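Local coordinates for cellulosomal scaffoldin (Bacteroides cellulosolvens, PDB 2XBT), which probably binds cellulose through this family 3b carbohydrate-binding module, one domain of a large secreted scaffoldin that organises the cellulosome, at residues Y131-P134 with G135-S138. Sequence-based numbering, arbitrary orientation.
Sequences YSYP and GSMS
The phenolic ring of Y133 lies over the backbone of G135: the amide N of G135 is 3.3 Å from the ring plane, over its centre, and on the same side CA of G135 approaches CZ of Y133 at 3.4 Å. With CG anti to the backbone N (chi1 176°), the ring of Y133 reaches forward along the chain and lies across the N-CA-C backbone of G135. The hydroxyl of Y133 passes 3.3 Å from C of G135, but its hydrogen bond is with O of A19; OG of S136 bonds to G18 O and A19 O. Were Y133 cut back to an alanine, the ring face over the G135 backbone would be gone, and A19 O would probably lose its phenol partner. G135 has phi 93° and psi -174°, where a side chain would jam against O of P134, so glycine suits this point in the loop. Further on, the side chain of M137, bent at chi3, reaches back along the chain to bring SD within 3.6 Å of CG of P134, an apolar touch. One water bridges two carbonyls, donating to O of P134 (3.1 Å) and to O of S136 (3.2 Å); no direct hydrogen bond crosses between 131-134 and 135-138. This is a surface stretch of the long loop between strands 125-126 and 147-150 of the CBM3 module. N16 bonds to both M137 and G135, while P134 and M137 rest on F14 of strand 10-15 and Y133 leans on Y49 of strand 45-51, so the loop spans strands from the two five-stranded sheets.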
ATOM      1  N   TYR A 131       7.053  -5.032   9.266  1.00 19.12           N
ATOM      2  CA  TYR A 131       7.855  -5.282   8.069  1.00 20.27           C
ATOM      3  C   TYR A 131       7.822  -4.127   7.060  1.00 17.76           C
ATOM      4  O   TYR A 131       8.860  -3.706   6.523  1.00 17.52           O
ATOM      5  CB  TYR A 131       7.348  -6.573   7.406  1.00 18.98           C
ATOM      6  CG  TYR A 131       8.077  -6.972   6.133  1.00 21.50           C
ATOM      7  CD1 TYR A 131       9.205  -7.776   6.182  1.00 17.71           C
ATOM      8  CD2 TYR A 131       7.634  -6.556   4.891  1.00 19.13           C
ATOM      9  CE1 TYR A 131       9.875  -8.148   5.040  1.00 20.84           C
ATOM     10  CE2 TYR A 131       8.299  -6.928   3.739  1.00 18.24           C
ATOM     11  CZ  TYR A 131       9.425  -7.724   3.825  1.00 21.91           C
ATOM     12  OH  TYR A 131      10.102  -8.087   2.688  1.00 21.55           O
ATOM     13  N   SER A 132       6.629  -3.618   6.783  1.00 16.40           N
ATOM     14  CA  SER A 132       6.477  -2.624   5.724  1.00 19.78           C
ATOM     15  C   SER A 132       6.842  -1.204   6.153  1.00 19.92           C
ATOM     16  O   SER A 132       6.941  -0.303   5.318  1.00 20.30           O
ATOM     17  CB  SER A 132       5.063  -2.672   5.131  1.00 17.32           C
ATOM     18  OG  SER A 132       4.858  -3.871   4.383  1.00 19.19           O
ATOM     19  N   TYR A 133       7.044  -0.992   7.453  1.00 18.09           N
ATOM     20  CA  TYR A 133       7.409   0.361   7.899  1.00 19.47           C
ATOM     21  C   TYR A 133       8.851   0.679   7.510  1.00 18.41           C
ATOM     22  O   TYR A 133       9.783  -0.010   7.940  1.00 22.14           O
ATOM     23  CB  TYR A 133       7.238   0.527   9.408  1.00 18.17           C
ATOM     24  CG  TYR A 133       7.702   1.889   9.910  1.00 23.28           C
ATOM     25  CD1 TYR A 133       6.994   3.048   9.598  1.00 22.78           C
ATOM     26  CD2 TYR A 133       8.854   2.010  10.684  1.00 24.31           C
ATOM     27  CE1 TYR A 133       7.429   4.315  10.060  1.00 23.20           C
ATOM     28  CE2 TYR A 133       9.294   3.255  11.147  1.00 23.44           C
ATOM     29  CZ  TYR A 133       8.583   4.398  10.834  1.00 26.92           C
ATOM     30  OH  TYR A 133       9.024   5.625  11.296  1.00 29.28           O
ATOM     31  N   PRO A 134       9.046   1.731   6.716  1.00 20.44           N
ATOM     32  CA  PRO A 134      10.377   2.004   6.162  1.00 24.80           C
ATOM     33  C   PRO A 134      11.169   3.050   6.938  1.00 25.52           C
ATOM     34  O   PRO A 134      12.248   3.457   6.480  1.00 30.61           O
ATOM     35  CB  PRO A 134      10.049   2.575   4.789  1.00 23.01           C
ATOM     36  CG  PRO A 134       8.749   3.347   5.032  1.00 26.80           C
ATOM     37  CD  PRO A 134       8.047   2.702   6.224  1.00 21.56           C
ATOM     38  N   GLY A 135      10.660   3.483   8.080  1.00 24.75           N
ATOM     39  CA  GLY A 135      11.261   4.609   8.769  1.00 26.97           C
ATOM     40  C   GLY A 135      10.530   5.854   8.313  1.00 31.52           C
ATOM     41  O   GLY A 135       9.526   5.751   7.601  1.00 25.49           O
ATOM     42  N   SER A 136      11.013   7.025   8.728  1.00 31.41           N
ATOM     43  CA  SER A 136      10.365   8.285   8.376  1.00 30.57           C
ATOM     44  C   SER A 136      10.551   8.597   6.904  1.00 29.08           C
ATOM     45  O   SER A 136      11.679   8.695   6.424  1.00 32.77           O
ATOM     46  CB  SER A 136      10.929   9.433   9.212  1.00 34.22           C
ATOM     47  OG  SER A 136      10.733   9.185  10.590  1.00 38.53           O
ATOM     48  N   MET A 137       9.444   8.752   6.186  1.00 30.22           N
ATOM     49  CA  MET A 137       9.487   9.164   4.784  1.00 33.74           C
ATOM     50  C   MET A 137       8.470  10.272   4.571  1.00 35.20           C
ATOM     51  O   MET A 137       7.285  10.015   4.363  1.00 30.58           O
ATOM     52  CB  MET A 137       9.177   8.000   3.836  1.00 31.76           C
ATOM     53  CG  MET A 137      10.233   6.922   3.767  1.00 31.97           C
ATOM     54  SD  MET A 137       9.855   5.679   2.506  1.00 32.76           S
ATOM     55  CE  MET A 137      10.008   6.644   1.025  1.00 30.32           C
ATOM     56  N   SER A 138       8.939  11.511   4.646  1.00 40.06           N
ATOM     57  CA  SER A 138       8.074  12.658   4.448  1.00 41.06           C
ATOM     58  C   SER A 138       7.777  12.820   2.965  1.00 39.78           C
ATOM     59  O   SER A 138       6.650  13.121   2.581  1.00 48.64           O
ATOM     60  CB  SER A 138       8.739  13.922   5.005  1.00 44.92           C
ATOM     61  OG  SER A 138      10.035  14.085   4.451  1.00 52.79           O
TER
HETATM   62  O   HOH W   1      13.395   6.133   5.516  1.00 42.98           O